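Local coordinates for UPF0255 protein frsA (Vibrio vulnificus, PDB 4I4C), which is predicted to hydrolyse carboxylic esters, has an alpha/beta-hydrolase fold, and is not a cofactor-independent pyruvate decarboxylase, at residues N51-Q56 / G201-Q206; G270-G275 / E364-S369. All coordinates share one frame; numbering follows the deposited sequence.

Contact 1 (N51-Q56 / G201-Q206); sequences NLRRLQ and GLDSLQ. With 6NA (hexanoic acid), chain D.
The flat guanidinium of Arg53 meets the carboxylate of Asp203 end-on through both terminal nitrogens, one to each oxygen; OD1 lies in the guanidinium plane and OD2 is tilted from it. NH1 of Arg53 gives a hydrogen bond to OD1 of Asp203 at 3.1 Å, and NH2 of Arg53 reaches OD2 of Asp203, also at 3.1 Å. Each carboxylate oxygen is approached on its syn side, yet the two groups are not flush: their planes are turned 49° against each other, which lifts the nitrogens out of the carboxylate plane. The NE edge is taken by Asn51, whose OD1 lies in the guanidinium plane and accepts from Arg53 NE at 3.0 Å along an almost straight line (176°). Held at NE and at the NH1/NH2 end, the guanidinium has little freedom to rotate. Asp203 holds its CG between its own backbone N and carbonyl carbon (chi1 57°), which directs both oxygens to the incoming arginine. A water ties the two segments further: it donates to Asp203 OD1 at 2.7 Å, lies 2.9 Å from Ser204 OG, and takes a weak hydrogen bond from Gln56 NE2. Met315 of helix 314-323 and Tyr137 also pack on both charged side chains. Asp203 belongs to a type I turn from Gly201 to Ser204, so the salt bridge links this turn to the start of helix 54-60. In the same turn Leu202 N donates to O of the hexanoic acid at 2.9 Å, consistent with the position after strand 193-199 where alpha/beta hydrolases have an oxyanion-hole N-H.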
ATOM      1  N   ASN A  51     -11.189  -5.515  -5.780  1.00 21.19           N
ATOM      2  CA  ASN A  51     -10.248  -6.565  -6.119  1.00 19.88           C
ATOM      3  C   ASN A  51      -9.853  -7.259  -4.823  1.00 17.53           C
ATOM      4  O   ASN A  51      -9.273  -6.648  -3.932  1.00 18.57           O
ATOM      5  CB  ASN A  51      -9.018  -6.018  -6.848  1.00 20.05           C
ATOM      6  CG  ASN A  51      -8.050  -7.120  -7.268  1.00 25.69           C
ATOM      7  OD1 ASN A  51      -6.909  -7.148  -6.823  1.00 26.50           O
ATOM      8  ND2 ASN A  51      -8.515  -8.044  -8.110  1.00 18.84           N
ATOM      9  N   LEU A  52     -10.227  -8.527  -4.715  1.00 16.80           N
ATOM     10  CA  LEU A  52      -9.915  -9.357  -3.555  1.00 20.60           C
ATOM     11  C   LEU A  52      -8.437  -9.723  -3.523  1.00 25.34           C
ATOM     12  O   LEU A  52      -7.892 -10.237  -4.503  1.00 28.02           O
ATOM     13  CB  LEU A  52     -10.736 -10.642  -3.615  1.00 21.28           C
ATOM     14  CG  LEU A  52     -11.827 -10.799  -2.578  1.00 27.46           C
ATOM     15  CD1 LEU A  52     -12.660  -9.542  -2.519  1.00 20.80           C
ATOM     16  CD2 LEU A  52     -12.660 -12.031  -2.909  1.00 26.30           C
ATOM     17  N   ARG A  53      -7.805  -9.456  -2.387  1.00 18.36           N
ATOM     18  CA  ARG A  53      -6.388  -9.739  -2.184  1.00 15.90           C
ATOM     19  C   ARG A  53      -6.192 -10.816  -1.101  1.00 17.01           C
ATOM     20  O   ARG A  53      -5.400 -10.623  -0.171  1.00 13.76           O
ATOM     21  CB  ARG A  53      -5.687  -8.464  -1.726  1.00 21.57           C
ATOM     22  CG  ARG A  53      -6.015  -7.225  -2.555  1.00 26.59           C
ATOM     23  CD  ARG A  53      -4.893  -6.882  -3.503  1.00 35.67           C
ATOM     24  NE  ARG A  53      -5.329  -5.955  -4.550  1.00 47.59           N
ATOM     25  CZ  ARG A  53      -5.114  -4.642  -4.539  1.00 42.18           C
ATOM     26  NH1 ARG A  53      -4.461  -4.079  -3.531  1.00 44.53           N
ATOM     27  NH2 ARG A  53      -5.553  -3.890  -5.542  1.00 31.45           N
ATOM     28  N   ARG A  54      -6.926 -11.924  -1.207  1.00 15.34           N
ATOM     29  CA  ARG A  54      -6.869 -13.006  -0.212  1.00 20.17           C
ATOM     30  C   ARG A  54      -5.455 -13.393   0.226  1.00 23.20           C
ATOM     31  O   ARG A  54      -5.149 -13.379   1.419  1.00 17.92           O
ATOM     32  CB  ARG A  54      -7.560 -14.268  -0.730  1.00 24.13           C
ATOM     33  CG  ARG A  54      -9.061 -14.300  -0.634  1.00 21.81           C
ATOM     34  CD  ARG A  54      -9.514 -15.685  -1.072  1.00 26.93           C
ATOM     35  NE  ARG A  54     -10.892 -15.993  -0.708  1.00 24.31           N
ATOM     36  CZ  ARG A  54     -11.934 -15.812  -1.515  1.00 20.36           C
ATOM     37  NH1 ARG A  54     -11.760 -15.311  -2.728  1.00 19.70           N
ATOM     38  NH2 ARG A  54     -13.157 -16.133  -1.109  1.00 30.30           N
ATOM     39  N   LEU A  55      -4.609 -13.757  -0.738  1.00 16.42           N
ATOM     40  CA  LEU A  55      -3.229 -14.152  -0.449  1.00 22.24           C
ATOM     41  C   LEU A  55      -2.369 -13.007   0.111  1.00 13.39           C
ATOM     42  O   LEU A  55      -1.529 -13.232   0.981  1.00 20.08           O
ATOM     43  CB  LEU A  55      -2.574 -14.778  -1.693  1.00 21.79           C
ATOM     44  CG  LEU A  55      -3.261 -16.086  -2.105  1.00 25.82           C
ATOM     45  CD1 LEU A  55      -2.610 -16.759  -3.301  1.00 32.35           C
ATOM     46  CD2 LEU A  55      -3.255 -17.023  -0.946  1.00 24.27           C
ATOM     47  N   GLN A  56      -2.584 -11.785  -0.374  1.00 18.25           N
ATOM     48  CA  GLN A  56      -1.859 -10.632   0.168  1.00 17.56           C
ATOM     49  C   GLN A  56      -2.215 -10.414   1.637  1.00 22.14           C
ATOM     50  O   GLN A  56      -1.354 -10.215   2.483  1.00 21.56           O
ATOM     51  CB  GLN A  56      -2.166  -9.366  -0.627  1.00 19.77           C
ATOM     52  CG  GLN A  56      -1.346  -8.159  -0.199  1.00 26.75           C
ATOM     53  CD  GLN A  56      -1.936  -6.838  -0.680  1.00 29.36           C
ATOM     54  OE1 GLN A  56      -2.021  -6.587  -1.875  1.00 32.66           O
ATOM     55  NE2 GLN A  56      -2.351  -5.995   0.259  1.00 30.41           N
ATOM     56  N   GLY A 201       1.284   0.854  -1.987  1.00 17.41           N
ATOM     57  CA  GLY A 201       0.614   1.500  -3.104  1.00 16.94           C
ATOM     58  C   GLY A 201      -0.604   2.311  -2.702  1.00 23.27           C
ATOM     59  O   GLY A 201      -0.874   2.470  -1.515  1.00 16.69           O
ATOM     60  N   LEU A 202      -1.349   2.801  -3.695  1.00 19.20           N
ATOM     61  CA  LEU A 202      -2.439   3.759  -3.470  1.00 18.34           C
ATOM     62  C   LEU A 202      -3.655   3.246  -2.675  1.00 17.81           C
ATOM     63  O   LEU A 202      -4.465   4.048  -2.219  1.00 19.23           O
ATOM     64  CB  LEU A 202      -2.910   4.365  -4.801  1.00 21.50           C
ATOM     65  CG  LEU A 202      -1.873   5.229  -5.530  1.00 21.36           C
ATOM     66  CD1 LEU A 202      -2.369   5.601  -6.923  1.00 19.68           C
ATOM     67  CD2 LEU A 202      -1.553   6.492  -4.728  1.00 20.78           C
ATOM     68  N   ASP A 203      -3.786   1.933  -2.506  1.00 18.85           N
ATOM     69  CA  ASP A 203      -4.899   1.387  -1.718  1.00 24.55           C
ATOM     70  C   ASP A 203      -4.453   0.669  -0.442  1.00 26.93           C
ATOM     71  O   ASP A 203      -5.211  -0.112   0.147  1.00 13.22           O
ATOM     72  CB  ASP A 203      -5.837   0.509  -2.568  1.00 21.64           C
ATOM     73  CG  ASP A 203      -5.121  -0.646  -3.243  1.00 24.79           C
ATOM     74  OD1 ASP A 203      -4.109  -1.138  -2.715  1.00 32.04           O
ATOM     75  OD2 ASP A 203      -5.587  -1.078  -4.316  1.00 31.06           O
ATOM     76  N   SER A 204      -3.218   0.936  -0.020  1.00 13.66           N
ATOM     77  CA  SER A 204      -2.739   0.411   1.255  1.00 18.78           C
ATOM     78  C   SER A 204      -2.579   1.570   2.230  1.00 18.99           C
ATOM     79  O   SER A 204      -2.568   2.731   1.825  1.00 18.04           O
ATOM     80  CB  SER A 204      -1.379  -0.288   1.067  1.00 25.71           C
ATOM     81  OG  SER A 204      -1.509  -1.560   0.441  1.00 24.83           O
ATOM     82  N   LEU A 205      -2.443   1.253   3.509  1.00 15.38           N
ATOM     83  CA  LEU A 205      -2.077   2.248   4.507  1.00 14.95           C
ATOM     84  C   LEU A 205      -0.682   1.879   5.001  1.00 15.37           C
ATOM     85  O   LEU A 205      -0.280   0.711   4.928  1.00 20.27           O
ATOM     86  CB  LEU A 205      -3.072   2.238   5.684  1.00 14.06           C
ATOM     87  CG  LEU A 205      -4.583   2.361   5.461  1.00 16.82           C
ATOM     88  CD1 LEU A 205      -5.298   2.196   6.798  1.00 24.18           C
ATOM     89  CD2 LEU A 205      -4.995   3.678   4.807  1.00 15.86           C
ATOM     90  N   GLN A 206       0.052   2.857   5.524  1.00 17.33           N
ATOM     91  CA  GLN A 206       1.433   2.622   5.947  1.00 16.43           C
ATOM     92  C   GLN A 206       1.542   1.634   7.110  1.00 21.50           C
ATOM     93  O   GLN A 206       2.610   1.065   7.381  1.00 13.61           O
ATOM     94  CB  GLN A 206       2.111   3.946   6.294  1.00 13.79           C
ATOM     95  CG  GLN A 206       1.514   4.686   7.474  1.00 14.46           C
ATOM     96  CD  GLN A 206       2.389   5.854   7.862  1.00 20.69           C
ATOM     97  OE1 GLN A 206       3.379   5.677   8.555  1.00 23.26           O
ATOM     98  NE2 GLN A 206       2.048   7.048   7.392  1.00 21.34           N
TER
HETATM   99  CA  6NA D 502      -1.011   1.080  -8.304  1.00 36.90           C
HETATM  100  C   6NA D 502      -1.020   0.986  -6.819  1.00 31.52           C
HETATM  101  O   6NA D 502      -0.232   1.576  -6.133  1.00 31.25           O
HETATM  102  CB  6NA D 502      -2.181   1.752  -8.882  1.00 37.74           C
HETATM  103  CG  6NA D 502      -2.199   2.001 -10.304  1.00 35.56           C
HETATM  104  CD  6NA D 502      -2.256   0.863 -11.209  1.00 31.74           C
HETATM  105  C6  6NA D 502      -3.581   0.365 -11.492  1.00 29.62           C
HETATM  106  OXT 6NA D 502      -1.822   0.297  -6.267  1.00 29.27           O
HETATM  107  O   HOH W   1      -3.645  -3.019  -0.855  1.00 23.73           O

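Contact 2 (G270-G275 / E364-S369); sequences GFRFGG and EGDPVS. With 6NA (hexanoic acid), chain D.
This is a weakly hydrogen-bonded salt bridge backed by a valine, made between two loops at the carboxyl ends of strands 266-271 and 358-363. NH1 of Arg272 lies 3.1 Å from OD2 of Asp366, but the N-H points only roughly at the oxygen (133°), even though guanidinium and carboxylate are nearly coplanar. Val368 supplies the nonpolar part: its CG1 sits over one face of the guanidinium, 4.0 Å from Arg272 CZ, while CG2 of Val368 comes to 3.7 Å from Arg272 NH2. The Asp366 carboxylate is steadied from its own loop, since Asp366 OD1 accepts from Val368 N at 2.9 Å, from above the carboxylate plane, closing an Asx turn. The same turn carries Val368, whose side chain crosses that of Arg272 at about a right angle. Arg272 itself has the strained backbone of a nucleophile elbow (phi 49°, psi -137°), within the sequence Gly-Phe-Arg-Phe-Gly; an arginine stands where serine hydrolases of this fold have their nucleophile. The following residue, Phe273, donates from its N to O of the hexanoic acid at 3.0 Å. Arg272 NH1 also makes a weak bond to Gly296 O, just after strand 291-295. That strand runs between 266-271 and 358-363 in the sheet, so the contact bridges across its end, with helices 273-284 and 371-379 following the two loops.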
ATOM      1  N   GLY A 270       9.701  -0.411  -1.946  1.00 19.91           N
ATOM      2  CA  GLY A 270       8.524   0.191  -2.543  1.00 19.17           C
ATOM      3  C   GLY A 270       7.661  -0.861  -3.221  1.00 19.95           C
ATOM      4  O   GLY A 270       8.120  -1.549  -4.130  1.00 18.72           O
ATOM      5  N   PHE A 271       6.422  -1.003  -2.755  1.00 21.10           N
ATOM      6  CA  PHE A 271       5.459  -1.927  -3.352  1.00 20.59           C
ATOM      7  C   PHE A 271       4.483  -1.148  -4.219  1.00 16.33           C
ATOM      8  O   PHE A 271       4.084  -0.040  -3.857  1.00 22.01           O
ATOM      9  CB  PHE A 271       4.656  -2.628  -2.254  1.00 17.42           C
ATOM     10  CG  PHE A 271       5.500  -3.364  -1.250  1.00 16.61           C
ATOM     11  CD1 PHE A 271       5.870  -4.684  -1.468  1.00 18.65           C
ATOM     12  CD2 PHE A 271       5.893  -2.746  -0.070  1.00 15.63           C
ATOM     13  CE1 PHE A 271       6.637  -5.374  -0.523  1.00 16.39           C
ATOM     14  CE2 PHE A 271       6.655  -3.427   0.877  1.00 12.36           C
ATOM     15  CZ  PHE A 271       7.022  -4.744   0.643  1.00 12.52           C
ATOM     16  N   ARG A 272       4.062  -1.736  -5.333  1.00 16.54           N
ATOM     17  CA  ARG A 272       3.139  -1.060  -6.244  1.00 21.08           C
ATOM     18  C   ARG A 272       3.624   0.354  -6.542  1.00 20.81           C
ATOM     19  O   ARG A 272       4.815   0.572  -6.729  1.00 24.93           O
ATOM     20  CB  ARG A 272       1.708  -1.015  -5.666  1.00 18.72           C
ATOM     21  CG  ARG A 272       1.152  -2.337  -5.219  1.00 23.95           C
ATOM     22  CD  ARG A 272       1.356  -3.367  -6.277  1.00 33.61           C
ATOM     23  NE  ARG A 272       0.119  -3.715  -6.958  1.00 39.22           N
ATOM     24  CZ  ARG A 272       0.069  -4.390  -8.103  1.00 38.44           C
ATOM     25  NH1 ARG A 272       1.198  -4.783  -8.714  1.00 31.69           N
ATOM     26  NH2 ARG A 272      -1.113  -4.660  -8.641  1.00 37.76           N
ATOM     27  N   PHE A 273       2.706   1.317  -6.549  1.00 19.00           N
ATOM     28  CA  PHE A 273       3.046   2.697  -6.890  1.00 22.30           C
ATOM     29  C   PHE A 273       4.084   3.248  -5.924  1.00 24.58           C
ATOM     30  O   PHE A 273       4.863   4.132  -6.286  1.00 24.16           O
ATOM     31  CB  PHE A 273       1.800   3.587  -6.895  1.00 22.03           C
ATOM     32  CG  PHE A 273       1.989   4.907  -7.602  1.00 24.50           C
ATOM     33  CD1 PHE A 273       2.899   5.036  -8.631  1.00 32.99           C
ATOM     34  CD2 PHE A 273       1.261   6.020  -7.227  1.00 27.35           C
ATOM     35  CE1 PHE A 273       3.069   6.247  -9.277  1.00 32.18           C
ATOM     36  CE2 PHE A 273       1.437   7.233  -7.861  1.00 31.40           C
ATOM     37  CZ  PHE A 273       2.341   7.343  -8.888  1.00 29.35           C
ATOM     38  N   GLY A 274       4.101   2.725  -4.699  1.00 14.80           N
ATOM     39  CA  GLY A 274       5.189   3.021  -3.776  1.00 23.31           C
ATOM     40  C   GLY A 274       6.554   2.799  -4.431  1.00 20.58           C
ATOM     41  O   GLY A 274       7.510   3.539  -4.185  1.00 14.97           O
ATOM     42  N   GLY A 275       6.641   1.780  -5.283  1.00 15.79           N
ATOM     43  CA  GLY A 275       7.874   1.488  -6.001  1.00 23.90           C
ATOM     44  C   GLY A 275       8.357   2.563  -6.969  1.00 20.81           C
ATOM     45  O   GLY A 275       9.559   2.783  -7.097  1.00 20.15           O
ATOM     46  N   GLU A 364       5.370 -13.204 -12.227  1.00 25.23           N
ATOM     47  CA  GLU A 364       5.120 -13.540 -13.624  1.00 30.45           C
ATOM     48  C   GLU A 364       3.689 -13.227 -14.038  1.00 34.42           C
ATOM     49  O   GLU A 364       2.734 -13.635 -13.377  1.00 32.24           O
ATOM     50  CB  GLU A 364       5.417 -15.016 -13.890  1.00 34.48           C
ATOM     51  CG  GLU A 364       5.269 -15.394 -15.357  1.00 42.57           C
ATOM     52  CD  GLU A 364       5.541 -16.864 -15.626  1.00 52.77           C
ATOM     53  OE1 GLU A 364       6.382 -17.465 -14.918  1.00 51.91           O
ATOM     54  OE2 GLU A 364       4.904 -17.417 -16.549  1.00 54.99           O
ATOM     55  N   GLY A 365       3.552 -12.478 -15.126  1.00 36.80           N
ATOM     56  CA  GLY A 365       2.244 -12.104 -15.620  1.00 39.19           C
ATOM     57  C   GLY A 365       1.509 -11.107 -14.744  1.00 37.65           C
ATOM     58  O   GLY A 365       0.290 -11.135 -14.667  1.00 41.40           O
ATOM     59  N   ASP A 366       2.245 -10.243 -14.059  1.00 32.83           N
ATOM     60  CA  ASP A 366       1.631  -9.108 -13.384  1.00 25.73           C
ATOM     61  C   ASP A 366       1.395  -8.041 -14.443  1.00 29.92           C
ATOM     62  O   ASP A 366       2.347  -7.428 -14.922  1.00 43.40           O
ATOM     63  CB  ASP A 366       2.553  -8.560 -12.286  1.00 22.75           C
ATOM     64  CG  ASP A 366       1.937  -7.386 -11.530  1.00 25.98           C
ATOM     65  OD1 ASP A 366       0.839  -6.925 -11.908  1.00 28.17           O
ATOM     66  OD2 ASP A 366       2.557  -6.909 -10.559  1.00 26.89           O
ATOM     67  N   PRO A 367       0.122  -7.813 -14.810  1.00 26.48           N
ATOM     68  CA  PRO A 367      -0.190  -6.879 -15.898  1.00 30.44           C
ATOM     69  C   PRO A 367       0.072  -5.438 -15.481  1.00 31.90           C
ATOM     70  O   PRO A 367       0.184  -4.562 -16.333  1.00 36.39           O
ATOM     71  CB  PRO A 367      -1.682  -7.107 -16.123  1.00 31.64           C
ATOM     72  CG  PRO A 367      -2.192  -7.482 -14.763  1.00 33.71           C
ATOM     73  CD  PRO A 367      -1.094  -8.311 -14.144  1.00 32.26           C
ATOM     74  N   VAL A 368       0.180  -5.209 -14.176  1.00 29.08           N
ATOM     75  CA  VAL A 368       0.452  -3.882 -13.638  1.00 28.51           C
ATOM     76  C   VAL A 368       1.952  -3.619 -13.643  1.00 25.45           C
ATOM     77  O   VAL A 368       2.385  -2.476 -13.763  1.00 21.84           O
ATOM     78  CB  VAL A 368      -0.109  -3.736 -12.200  1.00 25.94           C
ATOM     79  CG1 VAL A 368       0.366  -2.450 -11.551  1.00 26.76           C
ATOM     80  CG2 VAL A 368      -1.620  -3.793 -12.218  1.00 35.82           C
ATOM     81  N   SER A 369       2.741  -4.688 -13.529  1.00 23.74           N
ATOM     82  CA  SER A 369       4.199  -4.566 -13.478  1.00 30.67           C
ATOM     83  C   SER A 369       4.916  -5.575 -14.374  1.00 25.95           C
ATOM     84  O   SER A 369       5.419  -6.587 -13.896  1.00 24.40           O
ATOM     85  CB  SER A 369       4.690  -4.747 -12.046  1.00 30.23           C
ATOM     86  OG  SER A 369       6.069  -4.458 -11.957  1.00 21.92           O
TER
HETATM   87  CA  6NA D 502      -1.011   1.080  -8.304  1.00 36.90           C
HETATM   88  C   6NA D 502      -1.020   0.986  -6.819  1.00 31.52           C
HETATM   89  O   6NA D 502      -0.232   1.576  -6.133  1.00 31.25           O
HETATM   90  CB  6NA D 502      -2.181   1.752  -8.882  1.00 37.74           C
HETATM   91  CG  6NA D 502      -2.199   2.001 -10.304  1.00 35.56           C
HETATM   92  CD  6NA D 502      -2.256   0.863 -11.209  1.00 31.74           C
HETATM   93  C6  6NA D 502      -3.581   0.365 -11.492  1.00 29.62           C
HETATM   94  OXT 6NA D 502      -1.822   0.297  -6.267  1.00 29.27           O

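In the fold
The two contacts have centres about 12 Å apart and lie at the same end of the sheet, where loops follow strands 193-199, 266-271 and 358-363. Along the chain they come in series, contact 1 closing before contact 2 opens. They touch through packing of Leu202 on Phe273 and of Gly201 on Arg272, and they share the hexanoic acid: one oxygen receives backbone N-H groups from both, an arrangement like that of an oxyanion hole. Contact 1 ties the start of helix 54-60 to the turn that lines this pocket, while contact 2 joins the elbow to the loop after strand 358-363, consistent with a hydrolase-like binding site.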